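Local atomic coordinates of tRNA (adenine(22)-N(1))-methyltransferase (PDB entry 6Q56), a protein that catalyses the S-adenosyl-L-methionine-dependent methylation of adenosine 22 in tRNA at N1, giving N(1)-methyladenosine. Residues L10-E15 with Y153-A158; D29-P34 with R61-S66; Y36-H41 with N69-V74. The protein carries 2 engineered substitutions. All blocks are in the same frame, centred on the assembly; numbering follows the deposited sequence.

Contact 1: residues L10-E15 with Y153-A158; sequences LQTVAE and YEVLVA
T12 and V13 of helix 8-14 set their methyls against V155 of strand 151-159, which places the N-terminal helix on the sheet of a Rossmann-like methyltransferase fold. The strand lies between 117-122 and 139-148 and runs antiparallel to both. The helix and strand segments point nearly the same way, with 10° between their directions and 9.2 Å between their axes. Apolar contacts carry the pairing. T12 CG2 meets V155 CG2 at 3.8 Å, and V13 CG2 approaches that same V155 methyl at 4.1 Å, so V155 CG2 serves two helix residues. T12 can do this because its methyl is anti to the backbone N, which leaves the hydroxyl on the other branch. Around them, V144 and L146 also touch T12, and I119 touches V13. The polar part is slighter. T12 OG1 is bonded back to K8 O within its own helix, and it lies near the ring plane of Y153, at the ring's edge, 3.5 Å from Y153 OH. Farther round the helix, Q11 NE2 donates to E15 OE2 at 2.6 Å with an N-H...O angle of 140°, the carboxylate oxygen lying in the plane of the Q11 amide.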
loop_
_atom_site.group_PDB
_atom_site.type_symbol
_atom_site.label_atom_id
_atom_site.label_comp_id
_atom_site.label_asym_id
_atom_site.label_seq_id
_atom_site.Cartn_x
_atom_site.Cartn_y
_atom_site.Cartn_z
ATOM N N LEU A 10 2.742 -3.727 10.274
ATOM C CA LEU A 10 4.002 -4.080 9.636
ATOM C C LEU A 10 4.267 -5.576 9.718
ATOM O O LEU A 10 4.961 -6.134 8.883
ATOM C CB LEU A 10 5.153 -3.285 10.237
ATOM C CG LEU A 10 5.066 -1.779 10.005
ATOM C CD1 LEU A 10 6.382 -1.096 10.325
ATOM C CD2 LEU A 10 4.654 -1.484 8.576
ATOM N N GLN A 11 3.697 -6.223 10.724
ATOM C CA GLN A 11 3.849 -7.655 10.876
ATOM C C GLN A 11 3.245 -8.277 9.639
ATOM O O GLN A 11 3.825 -9.159 9.020
ATOM C CB GLN A 11 3.123 -8.153 12.118
ATOM C CG GLN A 11 3.391 -9.610 12.428
ATOM C CD GLN A 11 4.865 -9.895 12.535
ATOM O OE1 GLN A 11 5.584 -9.208 13.249
ATOM N NE2 GLN A 11 5.326 -10.911 11.822
ATOM N N THR A 12 2.063 -7.788 9.294
ATOM C CA THR A 12 1.331 -8.247 8.131
ATOM C C THR A 12 2.174 -8.065 6.883
ATOM O O THR A 12 2.257 -8.956 6.058
ATOM C CB THR A 12 -0.002 -7.494 7.978
ATOM O OG1 THR A 12 -0.893 -7.882 9.026
ATOM C CG2 THR A 12 -0.654 -7.798 6.647
ATOM N N VAL A 13 2.803 -6.907 6.756
ATOM C CA VAL A 13 3.641 -6.617 5.604
ATOM C C VAL A 13 4.793 -7.606 5.510
ATOM O O VAL A 13 5.057 -8.162 4.460
ATOM C CB VAL A 13 4.192 -5.179 5.668
ATOM C CG1 VAL A 13 5.231 -4.943 4.591
ATOM C CG2 VAL A 13 3.066 -4.172 5.548
ATOM N N ALA A 14 5.474 -7.811 6.624
ATOM C CA ALA A 14 6.614 -8.715 6.680
ATOM C C ALA A 14 6.299 -10.132 6.202
ATOM O O ALA A 14 7.130 -10.767 5.579
ATOM C CB ALA A 14 7.183 -8.754 8.091
ATOM N N GLU A 15 5.105 -10.623 6.502
ATOM C CA GLU A 15 4.722 -11.976 6.121
ATOM C C GLU A 15 4.716 -12.235 4.621
ATOM O O GLU A 15 4.743 -13.382 4.202
ATOM C CB GLU A 15 3.352 -12.328 6.690
ATOM C CG GLU A 15 3.253 -12.264 8.204
ATOM C CD GLU A 15 4.303 -13.092 8.914
ATOM O OE1 GLU A 15 4.699 -14.147 8.388
ATOM O OE2 GLU A 15 4.734 -12.687 10.009
ATOM N N TYR A 153 -6.275 -0.593 8.170
ATOM C CA TYR A 153 -5.131 -0.484 7.299
ATOM C C TYR A 153 -5.183 -1.590 6.275
ATOM O O TYR A 153 -5.554 -2.711 6.580
ATOM C CB TYR A 153 -3.836 -0.552 8.103
ATOM C CG TYR A 153 -3.597 -1.885 8.762
ATOM C CD1 TYR A 153 -2.981 -2.916 8.076
ATOM C CD2 TYR A 153 -3.986 -2.115 10.070
ATOM C CE1 TYR A 153 -2.763 -4.138 8.673
ATOM C CE2 TYR A 153 -3.771 -3.337 10.676
ATOM C CZ TYR A 153 -3.161 -4.342 9.973
ATOM O OH TYR A 153 -2.945 -5.549 10.567
ATOM N N GLU A 154 -4.816 -1.250 5.052
ATOM C CA GLU A 154 -4.808 -2.195 3.963
ATOM C C GLU A 154 -3.387 -2.526 3.558
ATOM O O GLU A 154 -2.487 -1.716 3.711
ATOM C CB GLU A 154 -5.534 -1.613 2.766
ATOM C CG GLU A 154 -7.030 -1.518 2.927
ATOM C CD GLU A 154 -7.624 -0.435 2.065
ATOM O OE1 GLU A 154 -6.976 0.610 1.913
ATOM O OE2 GLU A 154 -8.732 -0.627 1.549
ATOM N N VAL A 155 -3.205 -3.724 3.031
ATOM C CA VAL A 155 -1.908 -4.177 2.571
ATOM C C VAL A 155 -2.107 -4.860 1.231
ATOM O O VAL A 155 -2.846 -5.826 1.120
ATOM C CB VAL A 155 -1.247 -5.141 3.564
ATOM C CG1 VAL A 155 0.045 -5.690 2.992
ATOM C CG2 VAL A 155 -0.979 -4.441 4.877
ATOM N N LEU A 156 -1.445 -4.335 0.213
ATOM C CA LEU A 156 -1.554 -4.872 -1.129
ATOM C C LEU A 156 -0.275 -5.574 -1.531
ATOM O O LEU A 156 0.814 -5.074 -1.310
ATOM C CB LEU A 156 -1.869 -3.758 -2.123
ATOM C CG LEU A 156 -3.291 -3.207 -2.098
ATOM C CD1 LEU A 156 -3.656 -2.665 -0.730
ATOM C CD2 LEU A 156 -3.458 -2.143 -3.158
ATOM N N VAL A 157 -0.421 -6.742 -2.130
ATOM C CA VAL A 157 0.716 -7.518 -2.567
ATOM C C VAL A 157 0.601 -7.756 -4.049
ATOM O O VAL A 157 -0.411 -8.240 -4.527
ATOM C CB VAL A 157 0.783 -8.866 -1.855
ATOM C CG1 VAL A 157 1.960 -9.669 -2.365
ATOM C CG2 VAL A 157 0.847 -8.662 -0.356
ATOM N N ALA A 158 1.647 -7.403 -4.773
ATOM C CA ALA A 158 1.646 -7.565 -6.206
ATOM C C ALA A 158 2.968 -8.075 -6.744
ATOM O O ALA A 158 4.018 -7.857 -6.170
ATOM C CB ALA A 158 1.288 -6.254 -6.871
#

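Contact 2: residues D29-P34 with R61-S66; sequences DHAYLP and RQVEKS
Q62 leans from helix 53-65 onto the turn that carries H30 and Y32, and its side chain touches that turn from CB to NE2. CB sits 3.8 Å from H30 O, and CG lies between the same H30 carbonyl oxygen, at 3.9 Å, and Y32 CE1, at 4.1 Å. There the chain bends (chi2 61°), which carries CD past Y32 and brings NE2 to 3.8 Å from Y32 CE1. The amide thus meets the tyrosine at its edge, in the ring plane, with the two planes 88° apart. H30 and A31 are the middle residues of a type I' turn from D29 to Y32, and A31 is the N-cap of helix 32-39; in Rossmann-fold methyltransferases this loop after the first strand usually borders the cofactor site, though no cofactor is bound here. With an alanine here in place of Q62, the edge of Y32 would probably lose its amide neighbour and the ring be freer to swing. H30 CB sits over one face of the Y32 ring, toward its rim, while the H30 ring turns to D29: ND1 donates to OD1 at 2.8 Å, almost straight at 177°. Deeper in, A31 CB packs on V63 CG2 at 3.8 Å.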
loop_
_atom_site.group_PDB
_atom_site.type_symbol
_atom_site.label_atom_id
_atom_site.label_comp_id
_atom_site.label_asym_id
_atom_site.label_seq_id
_atom_site.Cartn_x
_atom_site.Cartn_y
_atom_site.Cartn_z
ATOM N N ASP A 29 10.445 2.858 8.840
ATOM C CA ASP A 29 10.221 3.372 10.176
ATOM C C ASP A 29 11.278 2.827 11.129
ATOM O O ASP A 29 11.120 1.758 11.698
ATOM C CB ASP A 29 8.829 2.994 10.661
ATOM C CG ASP A 29 8.469 3.656 11.972
ATOM O OD1 ASP A 29 9.343 4.290 12.586
ATOM O OD2 ASP A 29 7.306 3.536 12.394
ATOM N N HIS A 30 12.355 3.585 11.281
ATOM C CA HIS A 30 13.471 3.224 12.152
ATOM C C HIS A 30 14.207 1.983 11.679
ATOM O O HIS A 30 15.078 1.486 12.371
ATOM C CB HIS A 30 12.994 3.004 13.578
ATOM C CG HIS A 30 12.721 4.269 14.324
ATOM N ND1 HIS A 30 11.544 4.969 14.192
ATOM C CD2 HIS A 30 13.472 4.956 15.213
ATOM C CE1 HIS A 30 11.581 6.035 14.968
ATOM N NE2 HIS A 30 12.742 6.050 15.598
ATOM N N ALA A 31 13.843 1.494 10.503
ATOM C CA ALA A 31 14.458 0.310 9.936
ATOM C C ALA A 31 14.089 -0.916 10.749
ATOM O O ALA A 31 14.779 -1.919 10.706
ATOM C CB ALA A 31 15.965 0.471 9.883
ATOM N N TYR A 32 12.995 -0.823 11.490
ATOM C CA TYR A 32 12.541 -1.929 12.313
ATOM C C TYR A 32 12.103 -3.105 11.458
ATOM O O TYR A 32 12.543 -4.221 11.662
ATOM C CB TYR A 32 11.391 -1.497 13.219
ATOM C CG TYR A 32 11.793 -0.572 14.341
ATOM C CD1 TYR A 32 12.997 -0.730 14.993
ATOM C CD2 TYR A 32 10.956 0.444 14.761
ATOM C CE1 TYR A 32 13.366 0.111 16.020
ATOM C CE2 TYR A 32 11.315 1.285 15.787
ATOM C CZ TYR A 32 12.521 1.112 16.414
ATOM O OH TYR A 32 12.887 1.941 17.434
ATOM N N LEU A 33 11.233 -2.839 10.497
ATOM C CA LEU A 33 10.725 -3.874 9.619
ATOM C C LEU A 33 11.868 -4.644 8.975
ATOM O O LEU A 33 11.932 -5.859 9.083
ATOM C CB LEU A 33 9.821 -3.272 8.549
ATOM C CG LEU A 33 9.445 -4.172 7.380
ATOM C CD1 LEU A 33 8.658 -5.374 7.848
ATOM C CD2 LEU A 33 8.654 -3.396 6.354
ATOM N N PRO A 34 12.789 -3.945 8.325
ATOM C CA PRO A 34 13.913 -4.631 7.684
ATOM C C PRO A 34 14.811 -5.344 8.689
ATOM O O PRO A 34 15.309 -6.418 8.395
ATOM C CB PRO A 34 14.667 -3.509 6.959
ATOM C CG PRO A 34 14.016 -2.234 7.352
ATOM C CD PRO A 34 12.655 -2.561 7.860
ATOM N N ARG A 61 21.773 4.383 12.773
ATOM C CA ARG A 61 22.235 4.123 14.124
ATOM C C ARG A 61 21.589 2.895 14.738
ATOM O O ARG A 61 22.207 2.212 15.535
ATOM C CB ARG A 61 21.994 5.335 15.015
ATOM C CG ARG A 61 22.983 6.456 14.774
ATOM C CD ARG A 61 24.417 5.956 14.835
ATOM N NE ARG A 61 25.346 6.927 14.278
ATOM C CZ ARG A 61 25.976 7.854 14.987
ATOM N NH1 ARG A 61 25.789 7.937 16.296
ATOM N NH2 ARG A 61 26.798 8.695 14.387
ATOM N N GLN A 62 20.348 2.617 14.375
ATOM C CA GLN A 62 19.667 1.455 14.900
ATOM C C GLN A 62 20.301 0.223 14.288
ATOM O O GLN A 62 20.625 -0.729 14.986
ATOM C CB GLN A 62 18.187 1.502 14.568
ATOM C CG GLN A 62 17.362 0.479 15.319
ATOM C CD GLN A 62 17.440 0.665 16.819
ATOM O OE1 GLN A 62 18.014 1.635 17.307
ATOM N NE2 GLN A 62 16.867 -0.272 17.561
ATOM N N VAL A 63 20.473 0.254 12.974
ATOM C CA VAL A 63 21.070 -0.858 12.256
ATOM C C VAL A 63 22.494 -1.104 12.742
ATOM O O VAL A 63 22.943 -2.235 12.824
ATOM C CB VAL A 63 21.043 -0.608 10.743
ATOM C CG1 VAL A 63 21.880 -1.633 10.004
ATOM C CG2 VAL A 63 19.611 -0.635 10.257
ATOM N N GLU A 64 23.199 -0.037 13.067
ATOM C CA GLU A 64 24.556 -0.164 13.555
ATOM C C GLU A 64 24.484 -0.703 14.975
ATOM O O GLU A 64 25.209 -1.613 15.342
ATOM C CB GLU A 64 25.255 1.190 13.530
ATOM C CG GLU A 64 26.730 1.123 13.181
ATOM C CD GLU A 64 27.328 2.493 12.914
ATOM O OE1 GLU A 64 26.586 3.497 12.975
ATOM O OE2 GLU A 64 28.543 2.563 12.639
ATOM N N LYS A 65 23.578 -0.132 15.757
ATOM C CA LYS A 65 23.370 -0.528 17.140
ATOM C C LYS A 65 22.975 -1.993 17.201
ATOM O O LYS A 65 23.359 -2.705 18.117
ATOM C CB LYS A 65 22.273 0.333 17.782
ATOM C CG LYS A 65 22.061 0.131 19.274
ATOM C CD LYS A 65 23.018 0.971 20.102
ATOM C CE LYS A 65 22.474 1.251 21.497
ATOM N NZ LYS A 65 22.285 0.039 22.331
ATOM N N SER A 66 22.207 -2.434 16.215
ATOM C CA SER A 66 21.750 -3.813 16.150
ATOM C C SER A 66 22.792 -4.720 15.517
ATOM O O SER A 66 22.598 -5.920 15.423
ATOM C CB SER A 66 20.459 -3.903 15.342
ATOM O OG SER A 66 19.359 -3.397 16.065
#

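Contact 3: residues Y36-H41 with N69-V74; sequences YAVLNH and NSHISV
Within 36-41 it is V38 that reaches 69-74, and it does so with both of its methyls. CG1 lies 3.8 Å from H71 CB, and CG2 lies 4.0 Å from I72 CG1, with I72 CD1 close behind. Each branch therefore has its own partner: at chi1 172°, CG1 is anti to the backbone N while CG2 lies beside it, and the fork spans the two neighbouring residues. I72 is extended beyond CG1 (chi2 -171°), and its chain and that of V38 slide past one another in opposite directions, so CG2 rests along the CG1-CD1 edge of the isoleucine. H71 works differently. It offers mainly its CB, and its imidazole stands at a slant to V38 CG1.

The contact ties the helix of the crossover from strand 21-26 to strand 43-50 onto the start of 72-76, an outermost strand of the sheet. V38 also touches A46 on strand 43-50, and V63 of helix 53-65 touches I72. S70, just ahead of H71, is a known phosphorylation site but carries no phosphate here.

The end of the helix is tied off by N40, whose ND2 donates to a lone pair of Y36 O in the carbonyl plane, at a notably short 2.5 Å and with the N40 amide tilted 19° from its partner. Y36 O also accepts from N40 N, so two donors meet at this one oxygen. The same ND2 stands over the centre of the Y36 ring, 3.7 Å above its plane.

No hydrogen bond crosses between the two segments. V38 and I72, both buried, are joined through carbon alone, so their hold depends on shape and on keeping water out, while H71 lies at the exposed margin.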
loop_
_atom_site.group_PDB
_atom_site.type_symbol
_atom_site.label_atom_id
_atom_site.label_comp_id
_atom_site.label_asym_id
_atom_site.label_seq_id
_atom_site.Cartn_x
_atom_site.Cartn_y
_atom_site.Cartn_z
ATOM N N TYR A 36 13.858 -6.570 11.486
ATOM C CA TYR A 36 13.031 -7.693 11.895
ATOM C C TYR A 36 13.051 -8.799 10.852
ATOM O O TYR A 36 13.100 -9.969 11.194
ATOM C CB TYR A 36 11.595 -7.226 12.128
ATOM C CG TYR A 36 10.598 -8.327 12.376
ATOM C CD1 TYR A 36 10.065 -9.048 11.328
ATOM C CD2 TYR A 36 10.180 -8.631 13.653
ATOM C CE1 TYR A 36 9.147 -10.047 11.545
ATOM C CE2 TYR A 36 9.262 -9.628 13.881
ATOM C CZ TYR A 36 8.749 -10.331 12.825
ATOM O OH TYR A 36 7.843 -11.326 13.049
ATOM N N ALA A 37 13.001 -8.420 9.582
ATOM C CA ALA A 37 12.979 -9.388 8.494
ATOM C C ALA A 37 14.284 -10.151 8.352
ATOM O O ALA A 37 14.284 -11.356 8.155
ATOM C CB ALA A 37 12.625 -8.705 7.187
ATOM N N VAL A 38 15.389 -9.433 8.457
ATOM C CA VAL A 38 16.707 -10.025 8.344
ATOM C C VAL A 38 17.021 -10.889 9.559
ATOM O O VAL A 38 17.542 -11.984 9.426
ATOM C CB VAL A 38 17.770 -8.936 8.167
ATOM C CG1 VAL A 38 19.165 -9.516 8.255
ATOM C CG2 VAL A 38 17.564 -8.240 6.842
ATOM N N LEU A 39 16.688 -10.393 10.739
ATOM C CA LEU A 39 16.922 -11.134 11.969
ATOM C C LEU A 39 16.143 -12.439 11.998
ATOM O O LEU A 39 16.637 -13.451 12.468
ATOM C CB LEU A 39 16.511 -10.308 13.176
ATOM C CG LEU A 39 17.427 -9.177 13.613
ATOM C CD1 LEU A 39 16.720 -8.309 14.628
ATOM C CD2 LEU A 39 18.704 -9.737 14.197
ATOM N N ASN A 40 14.917 -12.407 11.503
ATOM C CA ASN A 40 14.091 -13.595 11.477
ATOM C C ASN A 40 14.319 -14.393 10.212
ATOM O O ASN A 40 13.563 -15.288 9.895
ATOM C CB ASN A 40 12.620 -13.228 11.616
ATOM C CG ASN A 40 12.294 -12.662 12.977
ATOM O OD1 ASN A 40 11.714 -13.343 13.813
ATOM N ND2 ASN A 40 12.679 -11.417 13.210
ATOM N N HIS A 41 15.378 -14.048 9.500
ATOM C CA HIS A 41 15.772 -14.731 8.277
ATOM C C HIS A 41 14.714 -14.733 7.191
ATOM O O HIS A 41 14.770 -15.529 6.265
ATOM C CB HIS A 41 16.214 -16.145 8.622
ATOM C CG HIS A 41 17.033 -16.208 9.869
ATOM N ND1 HIS A 41 16.562 -16.757 11.042
ATOM C CD2 HIS A 41 18.271 -15.739 10.144
ATOM C CE1 HIS A 41 17.485 -16.644 11.978
ATOM N NE2 HIS A 41 18.533 -16.032 11.457
ATOM N N ASN A 69 24.653 -3.962 10.241
ATOM C CA ASN A 69 25.296 -3.219 9.174
ATOM C C ASN A 69 25.714 -4.135 8.026
ATOM O O ASN A 69 25.686 -3.743 6.877
ATOM C CB ASN A 69 26.508 -2.468 9.726
ATOM C CG ASN A 69 27.142 -1.557 8.709
ATOM O OD1 ASN A 69 26.732 -1.515 7.551
ATOM N ND2 ASN A 69 28.152 -0.820 9.136
ATOM N N SER A 70 26.096 -5.358 8.360
ATOM C CA SER A 70 26.561 -6.340 7.376
ATOM C C SER A 70 25.506 -6.830 6.388
ATOM O O SER A 70 25.838 -7.260 5.293
ATOM C CB SER A 70 27.137 -7.555 8.093
ATOM O OG SER A 70 26.094 -8.368 8.577
ATOM N N HIS A 71 24.243 -6.773 6.777
ATOM C CA HIS A 71 23.166 -7.236 5.919
ATOM C C HIS A 71 22.170 -6.143 5.577
ATOM O O HIS A 71 21.311 -6.343 4.742
ATOM C CB HIS A 71 22.405 -8.374 6.593
ATOM C CG HIS A 71 23.211 -9.617 6.791
ATOM N ND1 HIS A 71 24.001 -9.821 7.899
ATOM C CD2 HIS A 71 23.336 -10.727 6.031
ATOM C CE1 HIS A 71 24.585 -10.998 7.809
ATOM N NE2 HIS A 71 24.198 -11.570 6.686
ATOM N N ILE A 72 22.278 -4.995 6.229
ATOM C CA ILE A 72 21.350 -3.903 5.982
ATOM C C ILE A 72 22.046 -2.616 5.594
ATOM O O ILE A 72 22.956 -2.161 6.259
ATOM C CB ILE A 72 20.471 -3.634 7.207
ATOM C CG1 ILE A 72 19.677 -4.887 7.558
ATOM C CG2 ILE A 72 19.533 -2.473 6.940
ATOM C CD1 ILE A 72 18.625 -4.679 8.612
ATOM N N SER A 73 21.587 -2.039 4.500
ATOM C CA SER A 73 22.135 -0.806 3.989
ATOM C C SER A 73 21.116 0.310 4.087
ATOM O O SER A 73 20.142 0.329 3.351
ATOM C CB SER A 73 22.558 -0.987 2.534
ATOM O OG SER A 73 22.975 0.230 1.962
ATOM N N VAL A 74 21.355 1.239 5.003
ATOM C CA VAL A 74 20.480 2.376 5.188
ATOM C C VAL A 74 20.945 3.464 4.238
ATOM O O VAL A 74 22.067 3.937 4.326
ATOM C CB VAL A 74 20.514 2.900 6.633
ATOM C CG1 VAL A 74 19.535 4.045 6.804
ATOM C CG2 VAL A 74 20.200 1.788 7.610
#

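How the contacts relate
Contacts 2 and 3 are close neighbours, their centres 8 Å apart, and both use helix 32-39. They meet at V63, whose CG2 lies 3.6 Å from V74 CG2, and where P34 O comes to 3.8 Å from I72 CD1. Contact 1 stands farther off, 19 Å from contact 2 and 18 Å from contact 3 between centres, yet helix 8-14 bridges the distance: A14 CB packs 3.7 Å from L33 CD1 on the contact 2 side, and Q11 NE2 probably hydrogen-bonds Y36 OH at 2.8 Å on the contact 3 side. Along the chain, residues 10-15 and 153-158 enclose both other contacts. The nickel ion is held by H125 and H128, which belong to none of the three.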